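Long-range contact in thioredoxin domain-containing protein (Aeropyrum pernix, PDB 3HA9), which is of undetermined function but has a thioredoxin-like fold and may have oxidoreductase or antioxidant activity: residues D38-C52 with F126-K139. Residues are numbered along the deposited sequence; the frame is centred on the assembly and turned at random.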
ATOM      1  N   ASP A  38      -5.104  11.050  -8.410  1.00 23.14           N
ATOM      2  CA  ASP A  38      -4.094  12.061  -8.080  1.00 21.86           C
ATOM      3  C   ASP A  38      -3.358  11.673  -6.794  1.00 20.17           C
ATOM      4  O   ASP A  38      -2.221  12.081  -6.561  1.00 19.55           O
ATOM      5  CB  ASP A  38      -4.732  13.438  -7.906  1.00 22.38           C
ATOM      6  CG  ASP A  38      -5.018  14.127  -9.230  1.00 24.43           C
ATOM      7  OD1 ASP A  38      -4.420  13.739 -10.263  1.00 26.02           O
ATOM      8  OD2 ASP A  38      -5.845  15.066  -9.235  1.00 27.24           O
ATOM      9  N   VAL A  39      -4.037  10.900  -5.958  1.00 18.36           N
ATOM     10  CA  VAL A  39      -3.524  10.521  -4.649  1.00 16.98           C
ATOM     11  C   VAL A  39      -3.554   9.002  -4.581  1.00 16.01           C
ATOM     12  O   VAL A  39      -4.598   8.394  -4.796  1.00 15.60           O
ATOM     13  CB  VAL A  39      -4.398  11.127  -3.535  1.00 16.75           C
ATOM     14  CG1 VAL A  39      -3.971  10.634  -2.170  1.00 17.33           C
ATOM     15  CG2 VAL A  39      -4.351  12.644  -3.601  1.00 18.41           C
ATOM     16  N   VAL A  40      -2.401   8.405  -4.277  1.00 14.60           N
ATOM     17  CA  VAL A  40      -2.278   6.958  -4.243  1.00 14.11           C
ATOM     18  C   VAL A  40      -2.120   6.547  -2.792  1.00 13.53           C
ATOM     19  O   VAL A  40      -1.256   7.065  -2.088  1.00 13.62           O
ATOM     20  CB  VAL A  40      -1.083   6.494  -5.097  1.00 14.38           C
ATOM     21  CG1 VAL A  40      -0.881   4.970  -4.985  1.00 15.11           C
ATOM     22  CG2 VAL A  40      -1.279   6.916  -6.567  1.00 15.09           C
ATOM     23  N   ILE A  41      -2.990   5.653  -2.322  1.00 13.12           N
ATOM     24  CA  ILE A  41      -2.860   5.121  -0.973  1.00 12.52           C
ATOM     25  C   ILE A  41      -2.416   3.656  -1.014  1.00 12.16           C
ATOM     26  O   ILE A  41      -3.144   2.807  -1.527  1.00 12.70           O
ATOM     27  CB  ILE A  41      -4.202   5.257  -0.176  1.00 12.50           C
ATOM     28  CG1 ILE A  41      -4.663   6.727  -0.158  1.00 14.35           C
ATOM     29  CG2 ILE A  41      -4.046   4.633   1.229  1.00 12.67           C
ATOM     30  CD1 ILE A  41      -5.935   6.986   0.645  1.00 13.39           C
ATOM     31  N   LEU A  42      -1.217   3.375  -0.487  1.00 11.53           N
ATOM     32  CA  LEU A  42      -0.751   2.002  -0.333  1.00 11.67           C
ATOM     33  C   LEU A  42      -1.191   1.529   1.043  1.00 11.56           C
ATOM     34  O   LEU A  42      -0.820   2.120   2.051  1.00 12.50           O
ATOM     35  CB  LEU A  42       0.780   1.901  -0.466  1.00 11.81           C
ATOM     36  CG  LEU A  42       1.413   2.499  -1.721  1.00 12.44           C
ATOM     37  CD1 LEU A  42       2.911   2.127  -1.759  1.00 12.96           C
ATOM     38  CD2 LEU A  42       0.718   1.980  -2.967  1.00 12.71           C
ATOM     39  N   TRP A  43      -2.025   0.496   1.085  1.00 10.75           N
ATOM     40  CA  TRP A  43      -2.519   0.009   2.358  1.00  9.62           C
ATOM     41  C   TRP A  43      -1.949  -1.388   2.593  1.00 10.24           C
ATOM     42  O   TRP A  43      -2.365  -2.340   1.926  1.00  9.94           O
ATOM     43  CB  TRP A  43      -4.046  -0.037   2.337  1.00 10.07           C
ATOM     44  CG  TRP A  43      -4.622  -0.575   3.624  1.00 10.75           C
ATOM     45  CD1 TRP A  43      -4.080  -0.467   4.875  1.00 10.69           C
ATOM     46  CD2 TRP A  43      -5.835  -1.301   3.769  1.00  9.75           C
ATOM     47  NE1 TRP A  43      -4.884  -1.093   5.795  1.00 10.97           N
ATOM     48  CE2 TRP A  43      -5.972  -1.615   5.142  1.00 10.61           C
ATOM     49  CE3 TRP A  43      -6.817  -1.745   2.868  1.00  9.98           C
ATOM     50  CZ2 TRP A  43      -7.066  -2.346   5.648  1.00 11.34           C
ATOM     51  CZ3 TRP A  43      -7.924  -2.478   3.380  1.00 11.96           C
ATOM     52  CH2 TRP A  43      -8.034  -2.757   4.761  1.00 10.33           C
ATOM     53  N   PHE A  44      -1.001  -1.488   3.535  1.00  9.74           N
ATOM     54  CA  PHE A  44      -0.354  -2.772   3.859  1.00  9.54           C
ATOM     55  C   PHE A  44      -1.186  -3.445   4.923  1.00  9.10           C
ATOM     56  O   PHE A  44      -1.409  -2.867   5.983  1.00 11.02           O
ATOM     57  CB  PHE A  44       1.066  -2.525   4.367  1.00  9.39           C
ATOM     58  CG  PHE A  44       1.999  -2.025   3.297  1.00 10.09           C
ATOM     59  CD1 PHE A  44       2.786  -2.938   2.583  1.00  9.48           C
ATOM     60  CD2 PHE A  44       2.058  -0.656   2.964  1.00 10.43           C
ATOM     61  CE1 PHE A  44       3.646  -2.499   1.572  1.00  9.84           C
ATOM     62  CE2 PHE A  44       2.919  -0.200   1.946  1.00 10.10           C
ATOM     63  CZ  PHE A  44       3.694  -1.104   1.253  1.00 10.86           C
ATOM     64  N   MET A  45      -1.666  -4.651   4.618  1.00  8.29           N
ATOM     65  CA  MET A  45      -2.678  -5.289   5.470  1.00  8.37           C
ATOM     66  C   MET A  45      -2.591  -6.812   5.429  1.00  8.82           C
ATOM     67  O   MET A  45      -1.715  -7.372   4.766  1.00  7.52           O
ATOM     68  CB  MET A  45      -4.092  -4.765   5.129  1.00  8.59           C
ATOM     69  CG  MET A  45      -4.467  -4.738   3.623  1.00  9.11           C
ATOM     70  SD  MET A  45      -4.664  -6.353   2.820  1.00  3.50           S
ATOM     71  CE  MET A  45      -6.221  -6.850   3.524  1.00 11.65           C
ATOM     72  N   ALA A  46      -3.481  -7.461   6.173  1.00  9.11           N
ATOM     73  CA  ALA A  46      -3.621  -8.923   6.179  1.00 10.03           C
ATOM     74  C   ALA A  46      -5.084  -9.207   6.416  1.00 10.43           C
ATOM     75  O   ALA A  46      -5.768  -8.426   7.101  1.00 11.18           O
ATOM     76  CB  ALA A  46      -2.757  -9.543   7.295  1.00  9.69           C
ATOM     77  N   ALA A  47      -5.574 -10.309   5.855  1.00  9.88           N
ATOM     78  CA  ALA A  47      -7.009 -10.585   5.893  1.00 10.71           C
ATOM     79  C   ALA A  47      -7.521 -10.859   7.304  1.00 10.74           C
ATOM     80  O   ALA A  47      -8.689 -10.618   7.599  1.00 11.35           O
ATOM     81  CB  ALA A  47      -7.354 -11.724   4.956  1.00 10.40           C
ATOM     82  N   TRP A  48      -6.641 -11.335   8.180  1.00 10.96           N
ATOM     83  CA  TRP A  48      -7.003 -11.607   9.582  1.00 11.02           C
ATOM     84  C   TRP A  48      -6.773 -10.439  10.559  1.00 11.97           C
ATOM     85  O   TRP A  48      -7.098 -10.526  11.741  1.00 12.07           O
ATOM     86  CB  TRP A  48      -6.206 -12.824  10.067  1.00 11.33           C
ATOM     87  CG  TRP A  48      -4.737 -12.607  10.013  1.00  9.67           C
ATOM     88  CD1 TRP A  48      -3.919 -12.846   8.948  1.00  8.48           C
ATOM     89  CD2 TRP A  48      -3.893 -12.133  11.066  1.00  9.76           C
ATOM     90  NE1 TRP A  48      -2.627 -12.520   9.261  1.00  9.58           N
ATOM     91  CE2 TRP A  48      -2.576 -12.091  10.557  1.00  9.24           C
ATOM     92  CE3 TRP A  48      -4.123 -11.725  12.383  1.00  9.62           C
ATOM     93  CZ2 TRP A  48      -1.490 -11.650  11.319  1.00 10.82           C
ATOM     94  CZ3 TRP A  48      -3.045 -11.295  13.142  1.00 11.41           C
ATOM     95  CH2 TRP A  48      -1.741 -11.270  12.611  1.00 10.41           C
ATOM     96  N   CYS A  49      -6.222  -9.338  10.068  1.00 12.19           N
ATOM     97  CA  CYS A  49      -5.867  -8.197  10.912  1.00 12.73           C
ATOM     98  C   CYS A  49      -7.136  -7.605  11.553  1.00 12.66           C
ATOM     99  O   CYS A  49      -8.062  -7.247  10.839  1.00 12.16           O
ATOM    100  CB  CYS A  49      -5.098  -7.165  10.052  1.00 13.26           C
ATOM    101  SG  CYS A  49      -5.285  -5.371  10.439  1.00 16.28           S
ATOM    102  N   PRO A  50      -7.212  -7.581  12.907  1.00 12.35           N
ATOM    103  CA  PRO A  50      -8.418  -7.086  13.555  1.00 13.04           C
ATOM    104  C   PRO A  50      -8.795  -5.658  13.170  1.00 13.35           C
ATOM    105  O   PRO A  50      -9.975  -5.396  12.879  1.00 14.21           O
ATOM    106  CB  PRO A  50      -8.082  -7.188  15.048  1.00 13.20           C
ATOM    107  CG  PRO A  50      -7.144  -8.360  15.123  1.00 12.90           C
ATOM    108  CD  PRO A  50      -6.308  -8.252  13.865  1.00 12.63           C
ATOM    109  N   SER A  51      -7.810  -4.759  13.159  1.00 12.72           N
ATOM    110  CA  SER A  51      -8.037  -3.332  12.900  1.00 12.49           C
ATOM    111  C   SER A  51      -8.381  -3.029  11.437  1.00 11.87           C
ATOM    112  O   SER A  51      -8.947  -1.984  11.112  1.00 11.62           O
ATOM    113  CB  SER A  51      -6.831  -2.503  13.357  1.00 13.01           C
ATOM    114  OG  SER A  51      -5.693  -2.771  12.536  1.00 12.67           O
ATOM    115  N   CYS A  52      -8.057  -3.959  10.563  1.00 11.53           N
ATOM    116  CA  CYS A  52      -8.163  -3.696   9.133  1.00 11.55           C
ATOM    117  C   CYS A  52      -9.602  -3.575   8.654  1.00 11.23           C
ATOM    118  O   CYS A  52      -9.860  -2.927   7.646  1.00 11.43           O
ATOM    119  CB  CYS A  52      -7.399  -4.748   8.330  1.00 11.54           C
ATOM    120  SG  CYS A  52      -5.607  -4.584   8.519  1.00 12.26           S
ATOM    121  N   PHE A 126       9.056   0.229   2.055  1.00  9.33           N
ATOM    122  CA  PHE A 126       8.300   1.297   2.703  1.00 10.43           C
ATOM    123  C   PHE A 126       8.388   1.285   4.225  1.00 10.52           C
ATOM    124  O   PHE A 126       7.635   1.988   4.901  1.00 12.05           O
ATOM    125  CB  PHE A 126       6.855   1.282   2.207  1.00 10.02           C
ATOM    126  CG  PHE A 126       6.738   1.780   0.796  1.00 11.66           C
ATOM    127  CD1 PHE A 126       6.768   3.143   0.535  1.00 11.65           C
ATOM    128  CD2 PHE A 126       6.675   0.889  -0.264  1.00  9.49           C
ATOM    129  CE1 PHE A 126       6.709   3.610  -0.771  1.00 12.42           C
ATOM    130  CE2 PHE A 126       6.596   1.356  -1.567  1.00 13.00           C
ATOM    131  CZ  PHE A 126       6.614   2.708  -1.811  1.00 11.89           C
ATOM    132  N   ASN A 127       9.326   0.514   4.757  1.00 10.15           N
ATOM    133  CA  ASN A 127       9.567   0.546   6.205  1.00 10.36           C
ATOM    134  C   ASN A 127       8.277   0.303   6.987  1.00 10.09           C
ATOM    135  O   ASN A 127       7.961   0.998   7.964  1.00 11.03           O
ATOM    136  CB  ASN A 127      10.248   1.874   6.582  1.00  9.72           C
ATOM    137  CG  ASN A 127      11.474   2.134   5.734  1.00 10.58           C
ATOM    138  OD1 ASN A 127      12.237   1.214   5.441  1.00 12.13           O
ATOM    139  ND2 ASN A 127      11.663   3.378   5.329  1.00 12.90           N
ATOM    140  N   VAL A 128       7.549  -0.711   6.549  1.00  9.26           N
ATOM    141  CA  VAL A 128       6.189  -0.978   7.055  1.00  9.46           C
ATOM    142  C   VAL A 128       6.258  -1.475   8.499  1.00  9.94           C
ATOM    143  O   VAL A 128       6.979  -2.436   8.799  1.00  9.67           O
ATOM    144  CB  VAL A 128       5.488  -1.981   6.152  1.00  9.17           C
ATOM    145  CG1 VAL A 128       4.145  -2.396   6.719  1.00 10.03           C
ATOM    146  CG2 VAL A 128       5.318  -1.361   4.742  1.00 10.45           C
ATOM    147  N   ARG A 129       5.501  -0.822   9.373  1.00  8.97           N
ATOM    148  CA  ARG A 129       5.638  -1.019  10.825  1.00 10.09           C
ATOM    149  C   ARG A 129       4.571  -1.926  11.453  1.00  9.67           C
ATOM    150  O   ARG A 129       4.662  -2.247  12.634  1.00  9.34           O
ATOM    151  CB  ARG A 129       5.617   0.354  11.536  1.00 10.66           C
ATOM    152  CG  ARG A 129       6.765   1.278  11.146  1.00 12.38           C
ATOM    153  CD  ARG A 129       6.792   2.493  12.063  1.00 16.20           C
ATOM    154  NE  ARG A 129       7.510   2.207  13.306  1.00 19.07           N
ATOM    155  CZ  ARG A 129       8.840   2.204  13.403  1.00 20.20           C
ATOM    156  NH1 ARG A 129       9.592   2.479  12.343  1.00 19.62           N
ATOM    157  NH2 ARG A 129       9.427   1.950  14.564  1.00 21.56           N
ATOM    158  N   SER A 130       3.567  -2.340  10.678  1.00 10.03           N
ATOM    159  CA  SER A 130       2.441  -3.134  11.235  1.00  9.63           C
ATOM    160  C   SER A 130       1.637  -3.772  10.118  1.00 10.26           C
ATOM    161  O   SER A 130       1.920  -3.533   8.936  1.00 10.25           O
ATOM    162  CB  SER A 130       1.508  -2.228  12.049  1.00 10.71           C
ATOM    163  OG  SER A 130       0.727  -1.408  11.177  1.00 11.76           O
ATOM    164  N   ILE A 131       0.648  -4.583  10.492  1.00  9.15           N
ATOM    165  CA  ILE A 131      -0.255  -5.197   9.512  1.00 10.06           C
ATOM    166  C   ILE A 131      -1.474  -4.326   9.176  1.00  9.48           C
ATOM    167  O   ILE A 131      -2.435  -4.806   8.588  1.00  9.69           O
ATOM    168  CB  ILE A 131      -0.729  -6.605   9.981  1.00 10.05           C
ATOM    169  CG1 ILE A 131      -1.476  -6.495  11.309  1.00 11.87           C
ATOM    170  CG2 ILE A 131       0.466  -7.561  10.090  1.00 12.15           C
ATOM    171  CD1 ILE A 131      -2.115  -7.806  11.767  1.00 11.91           C
ATOM    172  N   ASP A 132      -1.427  -3.050   9.548  1.00  9.32           N
ATOM    173  CA  ASP A 132      -2.456  -2.085   9.147  1.00  9.71           C
ATOM    174  C   ASP A 132      -1.738  -0.752   9.004  1.00  9.51           C
ATOM    175  O   ASP A 132      -1.793   0.116   9.882  1.00  9.75           O
ATOM    176  CB  ASP A 132      -3.609  -2.040  10.168  1.00  9.82           C
ATOM    177  CG  ASP A 132      -4.805  -1.209   9.697  1.00 11.35           C
ATOM    178  OD1 ASP A 132      -4.720  -0.552   8.641  1.00 11.84           O
ATOM    179  OD2 ASP A 132      -5.837  -1.165  10.427  1.00 12.72           O
ATOM    180  N   TYR A 133      -1.058  -0.594   7.876  1.00  9.39           N
ATOM    181  CA  TYR A 133      -0.117   0.507   7.706  1.00  9.37           C
ATOM    182  C   TYR A 133      -0.417   1.196   6.400  1.00  9.44           C
ATOM    183  O   TYR A 133      -0.665   0.544   5.397  1.00  9.60           O
ATOM    184  CB  TYR A 133       1.327  -0.049   7.714  1.00  9.12           C
ATOM    185  CG  TYR A 133       2.427   1.007   7.707  1.00  9.17           C
ATOM    186  CD1 TYR A 133       2.898   1.558   8.903  1.00  9.53           C
ATOM    187  CD2 TYR A 133       3.012   1.423   6.503  1.00 10.60           C
ATOM    188  CE1 TYR A 133       3.908   2.511   8.894  1.00 11.71           C
ATOM    189  CE2 TYR A 133       4.023   2.402   6.483  1.00 11.66           C
ATOM    190  CZ  TYR A 133       4.464   2.926   7.687  1.00 13.31           C
ATOM    191  OH  TYR A 133       5.448   3.882   7.692  1.00 14.72           O
ATOM    192  N   ILE A 134      -0.376   2.525   6.421  1.00  9.65           N
ATOM    193  CA  ILE A 134      -0.825   3.349   5.304  1.00 10.31           C
ATOM    194  C   ILE A 134       0.338   4.206   4.807  1.00  9.67           C
ATOM    195  O   ILE A 134       1.043   4.821   5.613  1.00 10.93           O
ATOM    196  CB  ILE A 134      -1.999   4.267   5.782  1.00 10.57           C
ATOM    197  CG1 ILE A 134      -3.291   3.450   5.976  1.00 11.29           C
ATOM    198  CG2 ILE A 134      -2.209   5.474   4.845  1.00 10.45           C
ATOM    199  CD1 ILE A 134      -3.979   3.052   4.673  1.00 12.32           C
ATOM    200  N   VAL A 135       0.582   4.194   3.498  1.00  9.84           N
ATOM    201  CA  VAL A 135       1.455   5.197   2.851  1.00 10.04           C
ATOM    202  C   VAL A 135       0.623   5.990   1.842  1.00 10.59           C
ATOM    203  O   VAL A 135       0.025   5.408   0.929  1.00 11.13           O
ATOM    204  CB  VAL A 135       2.648   4.537   2.126  1.00 10.30           C
ATOM    205  CG1 VAL A 135       3.573   5.609   1.499  1.00 10.78           C
ATOM    206  CG2 VAL A 135       3.432   3.678   3.097  1.00 10.02           C
ATOM    207  N   ILE A 136       0.587   7.313   1.994  1.00 10.27           N
ATOM    208  CA  ILE A 136      -0.111   8.165   1.019  1.00 10.62           C
ATOM    209  C   ILE A 136       0.919   8.958   0.225  1.00 11.39           C
ATOM    210  O   ILE A 136       1.781   9.608   0.823  1.00 11.66           O
ATOM    211  CB  ILE A 136      -1.097   9.131   1.694  1.00 11.07           C
ATOM    212  CG1 ILE A 136      -2.083   8.343   2.558  1.00 11.26           C
ATOM    213  CG2 ILE A 136      -1.841   9.969   0.630  1.00 10.03           C
ATOM    214  CD1 ILE A 136      -2.993   9.218   3.423  1.00 13.58           C
ATOM    215  N   MET A 137       0.838   8.863  -1.104  1.00 11.86           N
ATOM    216  CA  MET A 137       1.771   9.542  -2.012  1.00 13.28           C
ATOM    217  C   MET A 137       1.004  10.332  -3.073  1.00 13.32           C
ATOM    218  O   MET A 137      -0.124   9.985  -3.411  1.00 13.17           O
ATOM    219  CB  MET A 137       2.644   8.517  -2.745  1.00 13.37           C
ATOM    220  CG  MET A 137       3.907   8.081  -2.026  1.00 16.93           C
ATOM    221  SD  MET A 137       4.684   6.619  -2.827  1.00 24.49           S
ATOM    222  CE  MET A 137       3.682   6.442  -4.168  1.00  3.65           C
ATOM    223  N   ASP A 138       1.635  11.376  -3.608  1.00 14.03           N
ATOM    224  CA  ASP A 138       1.128  12.036  -4.814  1.00 15.04           C
ATOM    225  C   ASP A 138       1.830  11.463  -6.056  1.00 15.88           C
ATOM    226  O   ASP A 138       2.664  10.579  -5.932  1.00 16.90           O
ATOM    227  CB  ASP A 138       1.251  13.562  -4.712  1.00 14.80           C
ATOM    228  CG  ASP A 138       2.702  14.045  -4.681  1.00 15.39           C
ATOM    229  OD1 ASP A 138       3.625  13.307  -5.089  1.00 15.41           O
ATOM    230  OD2 ASP A 138       2.906  15.190  -4.241  1.00 15.29           O
ATOM    231  N   LYS A 139       1.492  11.930  -7.258  1.00 17.22           N
ATOM    232  CA  LYS A 139       2.080  11.314  -8.453  1.00 18.40           C
ATOM    233  C   LYS A 139       3.576  11.612  -8.673  1.00 18.89           C
ATOM    234  O   LYS A 139       4.244  10.912  -9.443  1.00 19.72           O
ATOM    235  CB  LYS A 139       1.240  11.597  -9.709  1.00 18.50           C
ATOM    236  CG  LYS A 139      -0.002  10.722  -9.807  1.00 19.56           C
ATOM    237  CD  LYS A 139       0.358   9.254 -10.021  1.00 21.17           C
ATOM    238  CE  LYS A 139      -0.890   8.372 -10.137  1.00 21.51           C
ATOM    239  NZ  LYS A 139      -1.696   8.740 -11.347  1.00 21.67           N
TER
HETATM  240  O   HOH W   1      -0.718  13.880  -7.512  1.00 27.62           O
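Val40, Leu42 and Phe44 pair with Met137, Val135 and Tyr133 as hydrogen-bonded antiparallel pairs, joining strands 39-45 and 133-138 within the central mixed sheet. Six backbone bonds support this register; Val40 N to Met137 O (2.9 Å, 172° at the hydrogen) is among the straightest. On the face bearing Phe44, Val128 CG2 sits over the ring centre, 3.5 Å from the centroid and 5° off its normal, a clear CH-pi contact. Leu42 CD1 lies over one face of the Phe126 ring, offset toward its rim, 3.7 Å from CZ. Asp132 joins the chain leading into strand 133-138 to Trp43 and to Ser51 of the disulfide loop. With CG anti to the backbone N (chi1 -171°), its carboxylate reaches Trp43 NE1 through OD1 (2.9 Å), met from above the carboxylate plane, and Ser51 OG through the anti lone pair of OD2 (2.7 Å). Two bonds thus fix its rotation. Replacing Asp132 by an alanine is likely to leave the Trp43 indole N-H and Ser51 hydroxyl without these acceptors. Ile131 O lies 3.2 Å from Cys52 SG, while Ile131 CD1 rests over one Trp48 face, toward its rim. The Cys49-Cys52 disulfide follows strand 39-45 after a short turn, Cys52 opening helix 52-65, consistent with the CxxC redox site of thioredoxin-fold proteins.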